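Local coordinates for protein response regulator aspartate phosphatase H (Bacillus subtilis, PDB 3Q15) that dephosphorylates the sporulation phosphotransferase Spo0F and also acts on the response regulator ComA, helping to separate competence and sporulation in time, at residues F220-L225 and K250-K255. Residues are numbered along the deposited sequence; the frame is centred on the assembly and turned at random.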
loop_
_atom_site.group_PDB
_atom_site.type_symbol
_atom_site.label_atom_id
_atom_site.label_comp_id
_atom_site.label_asym_id
_atom_site.label_seq_id
_atom_site.Cartn_x
_atom_site.Cartn_y
_atom_site.Cartn_z
ATOM N N PHE A 220 22.008 -6.252 -19.699
ATOM C CA PHE A 220 21.569 -5.101 -18.917
ATOM C C PHE A 220 22.060 -3.772 -19.483
ATOM O O PHE A 220 21.499 -2.719 -19.185
ATOM C CB PHE A 220 21.970 -5.250 -17.451
ATOM C CG PHE A 220 21.099 -6.199 -16.686
ATOM C CD1 PHE A 220 19.770 -5.891 -16.439
ATOM C CD2 PHE A 220 21.604 -7.400 -16.217
ATOM C CE1 PHE A 220 18.960 -6.766 -15.739
ATOM C CE2 PHE A 220 20.801 -8.278 -15.514
ATOM C CZ PHE A 220 19.478 -7.963 -15.275
ATOM N N ILE A 221 23.108 -3.824 -20.296
ATOM C CA ILE A 221 23.555 -2.642 -21.017
ATOM C C ILE A 221 22.534 -2.309 -22.100
ATOM O O ILE A 221 22.123 -1.159 -22.254
ATOM C CB ILE A 221 24.948 -2.844 -21.655
ATOM C CG1 ILE A 221 26.021 -2.955 -20.570
ATOM C CG2 ILE A 221 25.278 -1.694 -22.591
ATOM C CD1 ILE A 221 27.422 -3.172 -21.110
ATOM N N ALA A 222 22.122 -3.332 -22.840
ATOM C CA ALA A 222 21.117 -3.170 -23.882
ATOM C C ALA A 222 19.777 -2.733 -23.297
ATOM O O ALA A 222 19.124 -1.833 -23.825
ATOM C CB ALA A 222 20.959 -4.466 -24.656
ATOM N N ILE A 223 19.370 -3.375 -22.207
ATOM C CA ILE A 223 18.094 -3.056 -21.575
ATOM C C ILE A 223 18.092 -1.642 -21.011
ATOM O O ILE A 223 17.114 -0.909 -21.164
ATOM C CB ILE A 223 17.739 -4.056 -20.455
ATOM C CG1 ILE A 223 17.532 -5.456 -21.035
ATOM C CG2 ILE A 223 16.487 -3.607 -19.723
ATOM C CD1 ILE A 223 17.307 -6.530 -19.989
ATOM N N SER A 224 19.191 -1.263 -20.363
ATOM C CA SER A 224 19.331 0.085 -19.813
ATOM C C SER A 224 19.217 1.140 -20.905
ATOM O O SER A 224 18.547 2.161 -20.731
ATOM C CB SER A 224 20.673 0.240 -19.091
ATOM O OG SER A 224 20.768 -0.656 -17.993
ATOM N N LEU A 225 19.885 0.888 -22.027
ATOM C CA LEU A 225 19.878 1.813 -23.154
ATOM C C LEU A 225 18.478 1.919 -23.746
ATOM O O LEU A 225 18.034 3.000 -24.131
ATOM C CB LEU A 225 20.875 1.353 -24.219
ATOM C CG LEU A 225 22.361 1.504 -23.881
ATOM C CD1 LEU A 225 23.224 0.751 -24.884
ATOM C CD2 LEU A 225 22.755 2.977 -23.838
ATOM N N LYS A 250 22.457 -1.649 -31.637
ATOM C CA LYS A 250 23.812 -2.122 -31.908
ATOM C C LYS A 250 24.202 -3.254 -30.969
ATOM O O LYS A 250 24.529 -4.353 -31.413
ATOM C CB LYS A 250 24.822 -0.977 -31.792
ATOM C CG LYS A 250 26.273 -1.395 -32.021
ATOM C CD LYS A 250 27.227 -0.212 -31.870
ATOM C CE LYS A 250 28.673 -0.633 -32.074
ATOM N NZ LYS A 250 29.609 0.516 -31.927
ATOM N N VAL A 251 24.169 -2.980 -29.669
ATOM C CA VAL A 251 24.538 -3.982 -28.676
ATOM C C VAL A 251 23.648 -5.221 -28.789
ATOM O O VAL A 251 24.085 -6.338 -28.508
ATOM C CB VAL A 251 24.498 -3.405 -27.243
ATOM C CG1 VAL A 251 23.147 -2.780 -26.958
ATOM C CG2 VAL A 251 24.827 -4.480 -26.218
ATOM N N SER A 252 22.405 -5.015 -29.218
ATOM C CA SER A 252 21.468 -6.115 -29.427
ATOM C C SER A 252 21.898 -7.014 -30.587
ATOM O O SER A 252 22.138 -8.205 -30.399
ATOM C CB SER A 252 20.056 -5.580 -29.679
ATOM O OG SER A 252 19.494 -5.032 -28.498
ATOM N N ARG A 253 21.991 -6.437 -31.783
ATOM C CA ARG A 253 22.387 -7.189 -32.973
ATOM C C ARG A 253 23.700 -7.945 -32.770
ATOM O O ARG A 253 23.912 -9.008 -33.356
ATOM C CB ARG A 253 22.524 -6.259 -34.184
ATOM C CG ARG A 253 21.251 -5.528 -34.582
ATOM C CD ARG A 253 21.392 -4.913 -35.970
ATOM N NE ARG A 253 20.176 -4.229 -36.406
ATOM C CZ ARG A 253 19.998 -2.913 -36.352
ATOM N NH1 ARG A 253 20.958 -2.131 -35.880
ATOM N NH2 ARG A 253 18.861 -2.378 -36.772
ATOM N N GLU A 254 24.578 -7.391 -31.941
ATOM C CA GLU A 254 25.924 -7.937 -31.789
ATOM C C GLU A 254 26.060 -8.951 -30.654
ATOM O O GLU A 254 26.883 -9.862 -30.737
ATOM C CB GLU A 254 26.954 -6.811 -31.620
ATOM C CG GLU A 254 27.081 -5.898 -32.834
ATOM C CD GLU A 254 28.217 -4.895 -32.706
ATOM O OE1 GLU A 254 29.021 -5.017 -31.755
ATOM O OE2 GLU A 254 28.308 -3.984 -33.559
ATOM N N LYS A 255 25.257 -8.802 -29.603
ATOM C CA LYS A 255 25.409 -9.657 -28.427
ATOM C C LYS A 255 24.106 -10.152 -27.792
ATOM O O LYS A 255 24.101 -11.187 -27.126
ATOM C CB LYS A 255 26.278 -8.966 -27.372
ATOM C CG LYS A 255 27.715 -8.738 -27.815
ATOM C CD LYS A 255 28.564 -8.195 -26.683
ATOM C CE LYS A 255 30.015 -8.039 -27.107
ATOM N NZ LYS A 255 30.875 -7.601 -25.974
#
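The hydroxyl of Ser252 donates a hydrogen bond back to the carbonyl O of Ala248, one turn earlier in its own helix, and presents OG to the methyl CB of Ala222 at 4.2 Å. That intrahelical bond suits a serine at a buried helix interface: the polar atom finds its acceptor in the backbone of its own helix, so the neighbouring helix can meet it with an apolar methyl. With chi1 at -71°, OG swings away from the carbonyl carbon and back over the preceding turn, where Ala248 O lies. Next to it, Val251 makes the tighter contact. Its CG1 meets Ala222 CB at 3.6 Å and, at 3.7 Å, also Ala222 CA, resting against the main chain itself, while CG2 lies 4.2 Å from the same CB. The rotamer (chi1 54°) sets CG1 in the notch flanked by N and C, and from there it also meets one branch of Leu225, CD1, at 4.1 Å. The two helices, 218-235 and 238-255, form the antiparallel hairpin of a tetratricopeptide repeat, predicted to be the fourth of the chain, and these segments join the early part of helix 218-235 to the late part of helix 238-255. The small side chain of Ala222 is consistent with the close approach of the backbones; the short-segment axes come within 9.3 Å, their N-to-C directions 153° apart. Leu259 touches both Ala222 and Ser252, bringing in the loop that leads to helix 260-273, whereas Leu225 also packs on Leu209 of the preceding helix 198-214.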